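Local coordinates for protein putative transcriptional coactivator P15 (Enterobacteria phage t5, PDB 4BG7) that probably binds DNA as a phage relative of the eukaryotic coactivator PC4, and is implicated in recombination-dependent replication of the phage genome, at residues S17-E22 and Q27-V32; L47-I50 and W54-T57; A76-L81 and E85-V90. All coordinates share one frame; numbering follows the deposited sequence.

Contact 1 (S17-E22 and Q27-V32)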
ATOM      1  N   SER A  17       9.145  -9.110  -1.423  1.00 26.46           N
ATOM      2  CA  SER A  17       9.379  -7.823  -2.065  1.00 27.67           C
ATOM      3  C   SER A  17       8.913  -7.921  -3.502  1.00 29.12           C
ATOM      4  O   SER A  17       9.461  -8.776  -4.218  1.00 31.86           O
ATOM      5  CB  SER A  17      10.864  -7.500  -2.034  1.00 24.27           C
ATOM      6  OG  SER A  17      11.129  -6.239  -2.603  1.00 31.70           O
ATOM      7  N   ILE A  18       7.945  -7.084  -3.904  1.00 29.75           N
ATOM      8  CA  ILE A  18       7.400  -7.052  -5.300  1.00 30.98           C
ATOM      9  C   ILE A  18       7.462  -5.677  -5.926  1.00 26.60           C
ATOM     10  O   ILE A  18       6.957  -4.671  -5.375  1.00 29.09           O
ATOM     11  CB  ILE A  18       5.929  -7.628  -5.390  1.00 32.54           C
ATOM     12  CG1 ILE A  18       5.894  -9.013  -4.816  1.00 34.44           C
ATOM     13  CG2 ILE A  18       5.447  -7.693  -6.859  1.00 31.42           C
ATOM     14  CD1 ILE A  18       4.524  -9.600  -4.693  1.00 47.50           C
ATOM     15  N   ILE A  19       8.121  -5.579  -7.084  1.00 25.86           N
ATOM     16  CA  ILE A  19       8.192  -4.328  -7.755  1.00 27.86           C
ATOM     17  C   ILE A  19       6.808  -3.797  -8.139  1.00 28.77           C
ATOM     18  O   ILE A  19       6.001  -4.529  -8.647  1.00 37.09           O
ATOM     19  CB  ILE A  19       9.111  -4.366  -9.013  1.00 29.51           C
ATOM     20  CG1 ILE A  19      10.556  -4.763  -8.638  1.00 34.97           C
ATOM     21  CG2 ILE A  19       9.118  -2.976  -9.615  1.00 27.40           C
ATOM     22  CD1 ILE A  19      11.379  -5.538  -9.686  1.00 31.65           C
ATOM     23  N   LEU A  20       6.563  -2.534  -7.883  1.00 32.01           N
ATOM     24  CA  LEU A  20       5.386  -1.839  -8.344  1.00 33.71           C
ATOM     25  C   LEU A  20       5.778  -1.012  -9.585  1.00 40.84           C
ATOM     26  O   LEU A  20       5.285  -1.306 -10.654  1.00 43.20           O
ATOM     27  CB  LEU A  20       4.796  -0.945  -7.246  1.00 30.25           C
ATOM     28  CG  LEU A  20       4.233  -1.662  -5.979  1.00 31.07           C
ATOM     29  CD1 LEU A  20       3.620  -0.686  -5.010  1.00 27.49           C
ATOM     30  CD2 LEU A  20       3.254  -2.792  -6.240  1.00 27.78           C
ATOM     31  N   TRP A  21       6.622   0.014  -9.424  1.00 42.19           N
ATOM     32  CA  TRP A  21       7.065   0.893 -10.526  1.00 42.43           C
ATOM     33  C   TRP A  21       8.310   1.714 -10.157  1.00 45.83           C
ATOM     34  O   TRP A  21       8.813   1.618  -9.024  1.00 43.41           O
ATOM     35  CB  TRP A  21       5.938   1.828 -10.924  1.00 36.90           C
ATOM     36  CG  TRP A  21       5.244   2.434  -9.740  1.00 37.91           C
ATOM     37  CD1 TRP A  21       5.713   3.420  -8.881  1.00 39.53           C
ATOM     38  CD2 TRP A  21       3.941   2.062  -9.218  1.00 33.31           C
ATOM     39  NE1 TRP A  21       4.775   3.704  -7.886  1.00 42.04           N
ATOM     40  CE2 TRP A  21       3.683   2.932  -8.064  1.00 35.28           C
ATOM     41  CE3 TRP A  21       2.970   1.169  -9.608  1.00 36.92           C
ATOM     42  CZ2 TRP A  21       2.520   2.833  -7.322  1.00 33.66           C
ATOM     43  CZ3 TRP A  21       1.795   1.108  -8.863  1.00 35.76           C
ATOM     44  CH2 TRP A  21       1.582   1.923  -7.754  1.00 31.92           C
ATOM     45  N   GLU A  22       8.818   2.509 -11.099  1.00 41.97           N
ATOM     46  CA  GLU A  22      10.022   3.355 -10.886  1.00 45.54           C
ATOM     47  C   GLU A  22       9.833   4.785 -11.314  1.00 46.99           C
ATOM     48  O   GLU A  22       9.041   5.041 -12.213  1.00 47.14           O
ATOM     49  CB  GLU A  22      11.188   2.865 -11.741  1.00 47.20           C
ATOM     50  CG  GLU A  22      11.519   1.401 -11.647  1.00 51.15           C
ATOM     51  CD  GLU A  22      10.672   0.568 -12.546  1.00 57.58           C
ATOM     52  OE1 GLU A  22      10.581   0.941 -13.740  1.00 62.59           O
ATOM     53  OE2 GLU A  22      10.093  -0.423 -12.042  1.00 54.47           O
ATOM     54  N   GLN A  27      13.030   3.166  -7.244  1.00 39.12           N
ATOM     55  CA  GLN A  27      12.083   2.079  -7.512  1.00 36.41           C
ATOM     56  C   GLN A  27      11.211   1.710  -6.277  1.00 42.74           C
ATOM     57  O   GLN A  27      11.730   1.606  -5.159  1.00 39.23           O
ATOM     58  CB  GLN A  27      12.850   0.877  -7.913  1.00 32.59           C
ATOM     59  CG  GLN A  27      12.111  -0.425  -7.838  1.00 36.82           C
ATOM     60  CD  GLN A  27      12.868  -1.585  -8.469  1.00 35.34           C
ATOM     61  OE1 GLN A  27      13.576  -2.323  -7.821  1.00 45.04           O
ATOM     62  NE2 GLN A  27      12.681  -1.756  -9.775  1.00 49.96           N
ATOM     63  N   VAL A  28       9.913   1.451  -6.487  1.00 38.08           N
ATOM     64  CA  VAL A  28       8.961   1.288  -5.382  1.00 37.56           C
ATOM     65  C   VAL A  28       8.622  -0.194  -5.222  1.00 31.13           C
ATOM     66  O   VAL A  28       8.053  -0.776  -6.118  1.00 34.72           O
ATOM     67  CB  VAL A  28       7.657   2.090  -5.677  1.00 36.12           C
ATOM     68  CG1 VAL A  28       6.750   2.091  -4.481  1.00 37.96           C
ATOM     69  CG2 VAL A  28       7.970   3.520  -6.078  1.00 35.88           C
ATOM     70  N   ARG A  29       9.000  -0.828  -4.097  1.00 30.88           N
ATOM     71  CA  ARG A  29       8.660  -2.253  -3.868  1.00 26.52           C
ATOM     72  C   ARG A  29       7.726  -2.482  -2.704  1.00 27.22           C
ATOM     73  O   ARG A  29       7.980  -2.038  -1.589  1.00 25.25           O
ATOM     74  CB  ARG A  29       9.877  -3.155  -3.652  1.00 29.70           C
ATOM     75  CG  ARG A  29      10.814  -3.137  -4.831  1.00 33.19           C
ATOM     76  CD  ARG A  29      11.691  -4.351  -4.845  1.00 35.23           C
ATOM     77  NE  ARG A  29      12.740  -4.057  -5.790  1.00 37.21           N
ATOM     78  CZ  ARG A  29      13.672  -4.914  -6.197  1.00 48.34           C
ATOM     79  NH1 ARG A  29      13.682  -6.165  -5.736  1.00 45.18           N
ATOM     80  NH2 ARG A  29      14.601  -4.481  -7.073  1.00 43.94           N
ATOM     81  N   LEU A  30       6.614  -3.152  -2.979  1.00 25.77           N
ATOM     82  CA  LEU A  30       5.688  -3.613  -1.956  1.00 25.96           C
ATOM     83  C   LEU A  30       6.362  -4.693  -1.167  1.00 24.81           C
ATOM     84  O   LEU A  30       6.763  -5.758  -1.715  1.00 26.96           O
ATOM     85  CB  LEU A  30       4.394  -4.208  -2.540  1.00 25.51           C
ATOM     86  CG  LEU A  30       3.270  -4.508  -1.535  1.00 25.07           C
ATOM     87  CD1 LEU A  30       2.877  -3.203  -0.891  1.00 23.88           C
ATOM     88  CD2 LEU A  30       2.097  -5.125  -2.346  1.00 23.50           C
ATOM     89  N   THR A  31       6.433  -4.456   0.135  1.00 24.11           N
ATOM     90  CA  THR A  31       7.339  -5.221   0.979  1.00 23.26           C
ATOM     91  C   THR A  31       6.648  -5.755   2.235  1.00 22.40           C
ATOM     92  O   THR A  31       5.864  -5.051   2.858  1.00 21.58           O
ATOM     93  CB  THR A  31       8.537  -4.352   1.399  1.00 23.57           C
ATOM     94  OG1 THR A  31       9.193  -3.932   0.223  1.00 23.87           O
ATOM     95  CG2 THR A  31       9.467  -5.153   2.343  1.00 20.97           C
ATOM     96  N   VAL A  32       6.938  -7.012   2.551  1.00 22.81           N
ATOM     97  CA  VAL A  32       6.586  -7.575   3.835  1.00 22.15           C
ATOM     98  C   VAL A  32       7.962  -7.743   4.504  1.00 21.59           C
ATOM     99  O   VAL A  32       8.890  -8.388   3.949  1.00 24.05           O
ATOM    100  CB  VAL A  32       5.893  -8.936   3.795  1.00 25.35           C
ATOM    101  CG1 VAL A  32       5.658  -9.461   5.262  1.00 25.78           C
ATOM    102  CG2 VAL A  32       4.577  -8.846   3.013  1.00 24.24           C
TER
HETATM  103  O   HOH W   1      11.842  -4.685  -0.687  1.00 22.54           O
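The amide oxygen OE1 of Gln-27, lying against Ile-19, is gripped side-on by the guanidinium of Arg-29. NE of Arg-29 donates to OE1 of Gln-27 over 2.8 Å, from above the amide plane; a second, suspiciously short contact comes from NH2, in that plane. The oxygen itself stays close to the guanidinium plane. Bonded side-on, the head is probably limited in its rotation, and Ile-19 lies over one of its faces, CG1 3.7 Å from NE of Arg-29. A chi1 of -178° brings OG of Ser-17 to the guanidinium edge, 3.0 Å from CD of Arg-29. That hydroxyl shares a water with Thr-31: the water donates to OG1 of Thr-31, which itself bonds to the carbonyl O of Arg-29.

Beneath this polar face the backbones pair antiparallel. Ile-18 and Leu-30 form a hydrogen-bonded pair, Ile-18 N to Leu-30 O measuring 2.8 Å. The regular ladder then slips: Leu-20 N reaches Val-28 O at 2.9 Å, yet Val-28 N turns to Trp-21 O at 2.8 Å. Two residues facing one is a classic beta bulge, with Leu-20 in near-helical geometry (psi -67°). On the reverse face Val-28 CG2 meets Trp-21 CD1 at 3.6 Å.

The hairpin of strands 13-23 and 26-35 lies at one side of the four-stranded sheet. Strand 38-48 flanks 26-35, bringing Trp-46 into a cation-pi contact with Arg-29, while Ala-76 of the second subunit packs on Leu-20 and Leu-30 and Phe-63 of that second subunit meets the Trp-21 ring.

Contact 2 (L47-I50 and W54-T57); sequences LLDI and WFPT
Leu-48 lies across one face of the Trp-54 indole. Its CD2 methyl sits 3.6 Å from the centroid of the six-membered ring and only 7° off the ring normal, a well-centred CH-pi contact, with CG of Leu-48 3.6 Å from CH2 of Trp-54. Just past the strand end, Asp-49 meets the Phe-55 ring obliquely, OD2 coming to 3.2 Å from CE1 of Phe-55, whose ring plane is turned 39° from the carboxylate. Further along, CB of Leu-47 touches the CG2 methyl of Thr-57 at 4.1 Å.

These pairs belong to a beta hairpin joining strands 38-48 and 54-64. Leu-47 and Phe-55 make its hydrogen-bonded pair, Leu-47 N to Phe-55 O and Phe-55 N to Leu-47 O, each 2.9 Å, and Leu-48 with Trp-54 is the non-hydrogen-bonded pair next to the turn.

Outward from this shell, the turn itself fixes the aspartate: OD1 accepts from the backbone N of Glu-53 and OD2 from ND2 of Asn-51, holding the carboxylate beside Phe-55. In Thr-57, OG1 sits between the backbone N and the carbonyl carbon (chi1 82°), bonded to Tyr-45 O and Ser-59 N, which leaves CG2 turned to Leu-47. Gln-27 packs on the indole face away from Leu-48, and Arg-29 and Trp-46 also touch the Trp-54 side chain.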
ATOM      1  N   LEU A  47      17.348   1.885  -5.021  1.00 24.11           N
ATOM      2  CA  LEU A  47      17.912   2.943  -5.818  1.00 28.21           C
ATOM      3  C   LEU A  47      18.948   2.406  -6.762  1.00 26.75           C
ATOM      4  O   LEU A  47      19.671   1.490  -6.439  1.00 26.19           O
ATOM      5  CB  LEU A  47      18.616   4.012  -4.928  1.00 30.70           C
ATOM      6  CG  LEU A  47      17.819   5.276  -4.617  1.00 34.60           C
ATOM      7  CD1 LEU A  47      16.394   4.887  -4.189  1.00 37.75           C
ATOM      8  CD2 LEU A  47      18.497   6.088  -3.534  1.00 33.65           C
ATOM      9  N   LEU A  48      19.063   3.053  -7.918  1.00 25.27           N
ATOM     10  CA  LEU A  48      20.057   2.686  -8.915  1.00 25.99           C
ATOM     11  C   LEU A  48      21.402   3.192  -8.500  1.00 23.25           C
ATOM     12  O   LEU A  48      21.472   4.292  -8.004  1.00 25.55           O
ATOM     13  CB  LEU A  48      19.716   3.296 -10.277  1.00 27.91           C
ATOM     14  CG  LEU A  48      18.659   2.609 -11.154  1.00 29.41           C
ATOM     15  CD1 LEU A  48      18.396   3.477 -12.408  1.00 27.95           C
ATOM     16  CD2 LEU A  48      19.120   1.195 -11.493  1.00 25.97           C
ATOM     17  N   ASP A  49      22.447   2.410  -8.756  1.00 23.11           N
ATOM     18  CA  ASP A  49      23.790   2.902  -8.796  1.00 24.53           C
ATOM     19  C   ASP A  49      24.185   3.328 -10.180  1.00 25.22           C
ATOM     20  O   ASP A  49      23.368   3.208 -11.116  1.00 24.58           O
ATOM     21  CB  ASP A  49      24.794   1.953  -8.129  1.00 24.63           C
ATOM     22  CG  ASP A  49      25.344   0.843  -9.047  1.00 29.41           C
ATOM     23  OD1 ASP A  49      24.789   0.569 -10.150  1.00 27.75           O
ATOM     24  OD2 ASP A  49      26.365   0.251  -8.600  1.00 31.76           O
ATOM     25  N   ILE A  50      25.429   3.836 -10.345  1.00 26.45           N
ATOM     26  CA  ILE A  50      25.876   4.294 -11.684  1.00 28.31           C
ATOM     27  C   ILE A  50      26.080   3.156 -12.678  1.00 34.21           C
ATOM     28  O   ILE A  50      26.192   3.385 -13.861  1.00 30.92           O
ATOM     29  CB  ILE A  50      27.158   5.143 -11.607  1.00 31.12           C
ATOM     30  CG1 ILE A  50      28.346   4.311 -11.084  1.00 32.96           C
ATOM     31  CG2 ILE A  50      26.911   6.344 -10.759  1.00 32.88           C
ATOM     32  CD1 ILE A  50      29.672   5.000 -11.397  1.00 40.11           C
ATOM     33  N   TRP A  54      20.305  -2.266  -8.896  1.00 31.34           N
ATOM     34  CA  TRP A  54      19.369  -1.850  -7.840  1.00 28.43           C
ATOM     35  C   TRP A  54      19.926  -2.229  -6.500  1.00 28.86           C
ATOM     36  O   TRP A  54      20.357  -3.376  -6.271  1.00 28.99           O
ATOM     37  CB  TRP A  54      18.049  -2.570  -7.998  1.00 32.37           C
ATOM     38  CG  TRP A  54      17.318  -2.111  -9.215  1.00 30.37           C
ATOM     39  CD1 TRP A  54      17.137  -2.810 -10.409  1.00 33.75           C
ATOM     40  CD2 TRP A  54      16.685  -0.826  -9.412  1.00 29.34           C
ATOM     41  NE1 TRP A  54      16.453  -2.045 -11.298  1.00 31.79           N
ATOM     42  CE2 TRP A  54      16.141  -0.844 -10.765  1.00 31.98           C
ATOM     43  CE3 TRP A  54      16.536   0.310  -8.651  1.00 31.49           C
ATOM     44  CZ2 TRP A  54      15.494   0.226 -11.289  1.00 27.75           C
ATOM     45  CZ3 TRP A  54      15.887   1.395  -9.195  1.00 32.65           C
ATOM     46  CH2 TRP A  54      15.361   1.337 -10.493  1.00 32.62           C
ATOM     47  N   PHE A  55      19.958  -1.234  -5.616  1.00 27.52           N
ATOM     48  CA  PHE A  55      20.460  -1.372  -4.282  1.00 23.60           C
ATOM     49  C   PHE A  55      19.279  -1.128  -3.325  1.00 24.63           C
ATOM     50  O   PHE A  55      18.699  -0.051  -3.333  1.00 24.40           O
ATOM     51  CB  PHE A  55      21.560  -0.323  -4.023  1.00 24.57           C
ATOM     52  CG  PHE A  55      22.894  -0.710  -4.563  1.00 24.86           C
ATOM     53  CD1 PHE A  55      23.150  -0.641  -5.939  1.00 28.50           C
ATOM     54  CD2 PHE A  55      23.937  -1.091  -3.712  1.00 26.77           C
ATOM     55  CE1 PHE A  55      24.376  -1.016  -6.445  1.00 28.21           C
ATOM     56  CE2 PHE A  55      25.164  -1.502  -4.212  1.00 27.28           C
ATOM     57  CZ  PHE A  55      25.403  -1.434  -5.580  1.00 27.53           C
ATOM     58  N   PRO A  56      18.944  -2.099  -2.479  1.00 24.16           N
ATOM     59  CA  PRO A  56      17.940  -1.853  -1.424  1.00 23.82           C
ATOM     60  C   PRO A  56      18.383  -0.776  -0.484  1.00 25.15           C
ATOM     61  O   PRO A  56      19.526  -0.818  -0.023  1.00 26.59           O
ATOM     62  CB  PRO A  56      17.837  -3.176  -0.684  1.00 29.20           C
ATOM     63  CG  PRO A  56      19.035  -3.992  -1.060  1.00 31.87           C
ATOM     64  CD  PRO A  56      19.586  -3.417  -2.358  1.00 26.62           C
ATOM     65  N   THR A  57      17.519   0.178  -0.167  1.00 27.77           N
ATOM     66  CA  THR A  57      17.825   1.164   0.871  1.00 25.98           C
ATOM     67  C   THR A  57      16.996   0.961   2.089  1.00 23.80           C
ATOM     68  O   THR A  57      16.023   0.181   2.122  1.00 23.61           O
ATOM     69  CB  THR A  57      17.656   2.612   0.359  1.00 25.91           C
ATOM     70  OG1 THR A  57      16.265   2.996   0.405  1.00 27.29           O
ATOM     71  CG2 THR A  57      18.204   2.782  -1.070  1.00 27.10           C
TER

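Contact 3 (A76-L81 and E85-V90); sequences AFTQIL and EVLHEV
Leu-81 meets the segment 85-90 both through its carbonyl and through its side chain. The polar part is one backbone bond: Val-86 N donates to Leu-81 O over 3.0 Å and nearly straight, at 168°. It belongs to a Schellman motif, in which Glu-85 leaves helical geometry with phi 61° and bonds run back into the last turn of helix 67-83. Val-86 then serves at once as N-cap of helix 87-98, so that one helix ends and the next begins within a few residues.

The apolar part gathers round the same leucine. With CG beside the backbone N (chi1 -62°), its two methyls spread to different partners. CD2 of Leu-81 touches CG1 of Val-86 at 4.0 Å. CD1 of Leu-81 lies 3.8 Å from CD1 of Leu-87 and 3.8 Å from CG1 of Val-90, and over the Phe-77 ring toward its rim; the Leu-81 side chain as a whole crosses those of Leu-87 and Val-90 at about a right angle. Thr-78 adds its CG2 methyl, 4.0 Å from CD1 of Leu-87, while its hydroxyl turns back to Phe-74 O and Tyr-75 O.

The second subunit packs here too, its Leu-67 on Val-86 and its Thr-70 on Val-90. The reversal combines a backbone bond that ends the first helix with apolar contacts that hold the second against it; the side-chain contacts between the two segments are all apolar.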
ATOM      1  N   ALA A  76     -10.999  -1.881   1.414  1.00 28.47           N
ATOM      2  CA  ALA A  76     -11.024  -0.430   1.074  1.00 27.07           C
ATOM      3  C   ALA A  76     -10.642  -0.221  -0.362  1.00 28.98           C
ATOM      4  O   ALA A  76     -11.318   0.594  -1.090  1.00 27.80           O
ATOM      5  CB  ALA A  76     -10.138   0.457   2.013  1.00 27.54           C
ATOM      6  N   PHE A  77      -9.627  -0.976  -0.791  1.00 25.43           N
ATOM      7  CA  PHE A  77      -9.124  -0.877  -2.157  1.00 30.10           C
ATOM      8  C   PHE A  77     -10.151  -1.407  -3.184  1.00 32.40           C
ATOM      9  O   PHE A  77     -10.457  -0.753  -4.217  1.00 33.75           O
ATOM     10  CB  PHE A  77      -7.809  -1.632  -2.233  1.00 30.06           C
ATOM     11  CG  PHE A  77      -7.076  -1.530  -3.568  1.00 31.39           C
ATOM     12  CD1 PHE A  77      -6.977  -0.360  -4.247  1.00 36.50           C
ATOM     13  CD2 PHE A  77      -6.438  -2.612  -4.066  1.00 36.67           C
ATOM     14  CE1 PHE A  77      -6.271  -0.284  -5.432  1.00 34.79           C
ATOM     15  CE2 PHE A  77      -5.685  -2.530  -5.224  1.00 40.52           C
ATOM     16  CZ  PHE A  77      -5.639  -1.369  -5.914  1.00 36.25           C
ATOM     17  N   THR A  78     -10.750  -2.549  -2.906  1.00 30.01           N
ATOM     18  CA  THR A  78     -11.794  -3.043  -3.806  1.00 30.88           C
ATOM     19  C   THR A  78     -13.019  -2.166  -3.750  1.00 29.78           C
ATOM     20  O   THR A  78     -13.702  -2.055  -4.737  1.00 36.20           O
ATOM     21  CB  THR A  78     -12.182  -4.531  -3.593  1.00 30.62           C
ATOM     22  OG1 THR A  78     -12.580  -4.747  -2.264  1.00 27.48           O
ATOM     23  CG2 THR A  78     -11.048  -5.433  -3.932  1.00 32.20           C
ATOM     24  N   GLN A  79     -13.289  -1.504  -2.635  1.00 35.99           N
ATOM     25  CA  GLN A  79     -14.429  -0.614  -2.565  1.00 34.26           C
ATOM     26  C   GLN A  79     -14.241   0.637  -3.436  1.00 36.29           C
ATOM     27  O   GLN A  79     -15.184   1.112  -4.092  1.00 34.95           O
ATOM     28  CB  GLN A  79     -14.704  -0.153  -1.152  1.00 36.68           C
ATOM     29  CG  GLN A  79     -15.807   0.889  -1.080  1.00 40.67           C
ATOM     30  CD  GLN A  79     -16.409   1.019   0.280  1.00 48.38           C
ATOM     31  OE1 GLN A  79     -16.878   0.026   0.861  1.00 52.00           O
ATOM     32  NE2 GLN A  79     -16.375   2.251   0.831  1.00 50.62           N
ATOM     33  N   ILE A  80     -13.044   1.211  -3.371  1.00 29.81           N
ATOM     34  CA  ILE A  80     -12.744   2.420  -4.113  1.00 29.93           C
ATOM     35  C   ILE A  80     -12.855   2.046  -5.586  1.00 26.63           C
ATOM     36  O   ILE A  80     -13.430   2.823  -6.395  1.00 33.41           O
ATOM     37  CB  ILE A  80     -11.336   3.027  -3.724  1.00 28.69           C
ATOM     38  CG1 ILE A  80     -11.464   3.732  -2.363  1.00 30.99           C
ATOM     39  CG2 ILE A  80     -10.854   3.975  -4.837  1.00 28.22           C
ATOM     40  CD1 ILE A  80     -10.160   4.149  -1.701  1.00 29.39           C
ATOM     41  N   LEU A  81     -12.332   0.886  -5.954  1.00 28.20           N
ATOM     42  CA  LEU A  81     -12.400   0.458  -7.338  1.00 29.00           C
ATOM     43  C   LEU A  81     -13.841   0.248  -7.817  1.00 31.15           C
ATOM     44  O   LEU A  81     -14.174   0.597  -8.977  1.00 32.38           O
ATOM     45  CB  LEU A  81     -11.540  -0.749  -7.633  1.00 27.78           C
ATOM     46  CG  LEU A  81      -9.993  -0.542  -7.413  1.00 28.55           C
ATOM     47  CD1 LEU A  81      -9.336  -1.900  -7.578  1.00 26.91           C
ATOM     48  CD2 LEU A  81      -9.410   0.493  -8.376  1.00 28.95           C
ATOM     49  N   GLU A  85     -16.257   1.958 -10.537  1.00 35.27           N
ATOM     50  CA  GLU A  85     -16.819   1.041 -11.564  1.00 36.22           C
ATOM     51  C   GLU A  85     -15.774   0.423 -12.473  1.00 32.22           C
ATOM     52  O   GLU A  85     -16.009   0.117 -13.676  1.00 34.14           O
ATOM     53  CB  GLU A  85     -17.928   1.769 -12.387  1.00 39.15           C
ATOM     54  CG  GLU A  85     -18.919   2.437 -11.426  1.00 41.20           C
ATOM     55  CD  GLU A  85     -20.083   3.070 -12.130  1.00 46.64           C
ATOM     56  OE1 GLU A  85     -20.002   3.174 -13.350  1.00 44.31           O
ATOM     57  OE2 GLU A  85     -21.068   3.426 -11.470  1.00 48.09           O
ATOM     58  N   VAL A  86     -14.589   0.172 -11.931  1.00 31.85           N
ATOM     59  CA  VAL A  86     -13.561  -0.494 -12.723  1.00 28.50           C
ATOM     60  C   VAL A  86     -13.040  -1.821 -12.101  1.00 30.07           C
ATOM     61  O   VAL A  86     -12.064  -2.352 -12.524  1.00 27.01           O
ATOM     62  CB  VAL A  86     -12.384   0.497 -12.930  1.00 35.01           C
ATOM     63  CG1 VAL A  86     -11.738   0.863 -11.601  1.00 29.45           C
ATOM     64  CG2 VAL A  86     -11.370  -0.076 -13.868  1.00 41.22           C
ATOM     65  N   LEU A  87     -13.645  -2.307 -11.032  1.00 29.37           N
ATOM     66  CA  LEU A  87     -13.016  -3.464 -10.340  1.00 27.38           C
ATOM     67  C   LEU A  87     -12.767  -4.687 -11.207  1.00 27.16           C
ATOM     68  O   LEU A  87     -11.672  -5.336 -11.200  1.00 25.36           O
ATOM     69  CB  LEU A  87     -13.834  -3.820  -9.128  1.00 27.24           C
ATOM     70  CG  LEU A  87     -13.282  -4.990  -8.291  1.00 31.92           C
ATOM     71  CD1 LEU A  87     -11.863  -4.679  -7.793  1.00 28.87           C
ATOM     72  CD2 LEU A  87     -14.238  -5.113  -7.140  1.00 29.68           C
ATOM     73  N   HIS A  88     -13.752  -5.045 -12.036  1.00 27.93           N
ATOM     74  CA  HIS A  88     -13.540  -6.202 -12.915  1.00 26.95           C
ATOM     75  C   HIS A  88     -12.358  -6.062 -13.854  1.00 29.71           C
ATOM     76  O   HIS A  88     -11.611  -6.999 -14.048  1.00 29.23           O
ATOM     77  CB  HIS A  88     -14.832  -6.487 -13.723  1.00 29.48           C
ATOM     78  CG  HIS A  88     -14.675  -7.586 -14.742  1.00 26.40           C
ATOM     79  ND1 HIS A  88     -15.087  -8.843 -14.516  1.00 27.83           N
ATOM     80  CD2 HIS A  88     -14.143  -7.568 -16.052  1.00 29.61           C
ATOM     81  CE1 HIS A  88     -14.830  -9.617 -15.596  1.00 28.22           C
ATOM     82  NE2 HIS A  88     -14.238  -8.832 -16.547  1.00 28.63           N
ATOM     83  N   GLU A  89     -12.189  -4.889 -14.461  1.00 28.58           N
ATOM     84  CA  GLU A  89     -11.072  -4.679 -15.419  1.00 32.79           C
ATOM     85  C   GLU A  89      -9.722  -4.767 -14.626  1.00 31.15           C
ATOM     86  O   GLU A  89      -8.788  -5.469 -15.046  1.00 33.19           O
ATOM     87  CB  GLU A  89     -11.196  -3.282 -16.112  1.00 36.94           C
ATOM     88  CG  GLU A  89     -10.147  -2.981 -17.216  1.00 46.93           C
ATOM     89  CD  GLU A  89      -9.887  -4.153 -18.186  1.00 55.61           C
ATOM     90  OE1 GLU A  89     -10.797  -4.548 -18.942  1.00 63.19           O
ATOM     91  OE2 GLU A  89      -8.759  -4.696 -18.218  1.00 68.12           O
ATOM     92  N   VAL A  90      -9.701  -4.131 -13.454  1.00 29.54           N
ATOM     93  CA  VAL A  90      -8.450  -4.149 -12.623  1.00 30.55           C
ATOM     94  C   VAL A  90      -8.087  -5.585 -12.225  1.00 32.22           C
ATOM     95  O   VAL A  90      -6.920  -5.973 -12.336  1.00 34.20           O
ATOM     96  CB  VAL A  90      -8.563  -3.169 -11.431  1.00 30.45           C
ATOM     97  CG1 VAL A  90      -7.352  -3.264 -10.481  1.00 35.30           C
ATOM     98  CG2 VAL A  90      -8.749  -1.761 -11.959  1.00 28.53           C
TER

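In the fold
The three contacts follow one another along the chain without overlap. Contacts 1 and 2 are the first and last hairpins of one four-stranded antiparallel sheet, in the order 13-23, 26-35, 38-48, 54-64; their centres lie about 13 Å apart, and Trp-54 of contact 2 packs on Gln-27 of contact 1, CZ3 to CB at 3.3 Å. Contact 3 joins the two C-terminal helices, centre to centre about 21 Å from contact 1 and about 33 Å from contact 2, on the opposite side of the chain's centre from the latter. Contacts 1 and 3 both touch the second subunit, so sheet and helices meet across the dimer, an arrangement consistent with the PC4 family's DNA-binding fold.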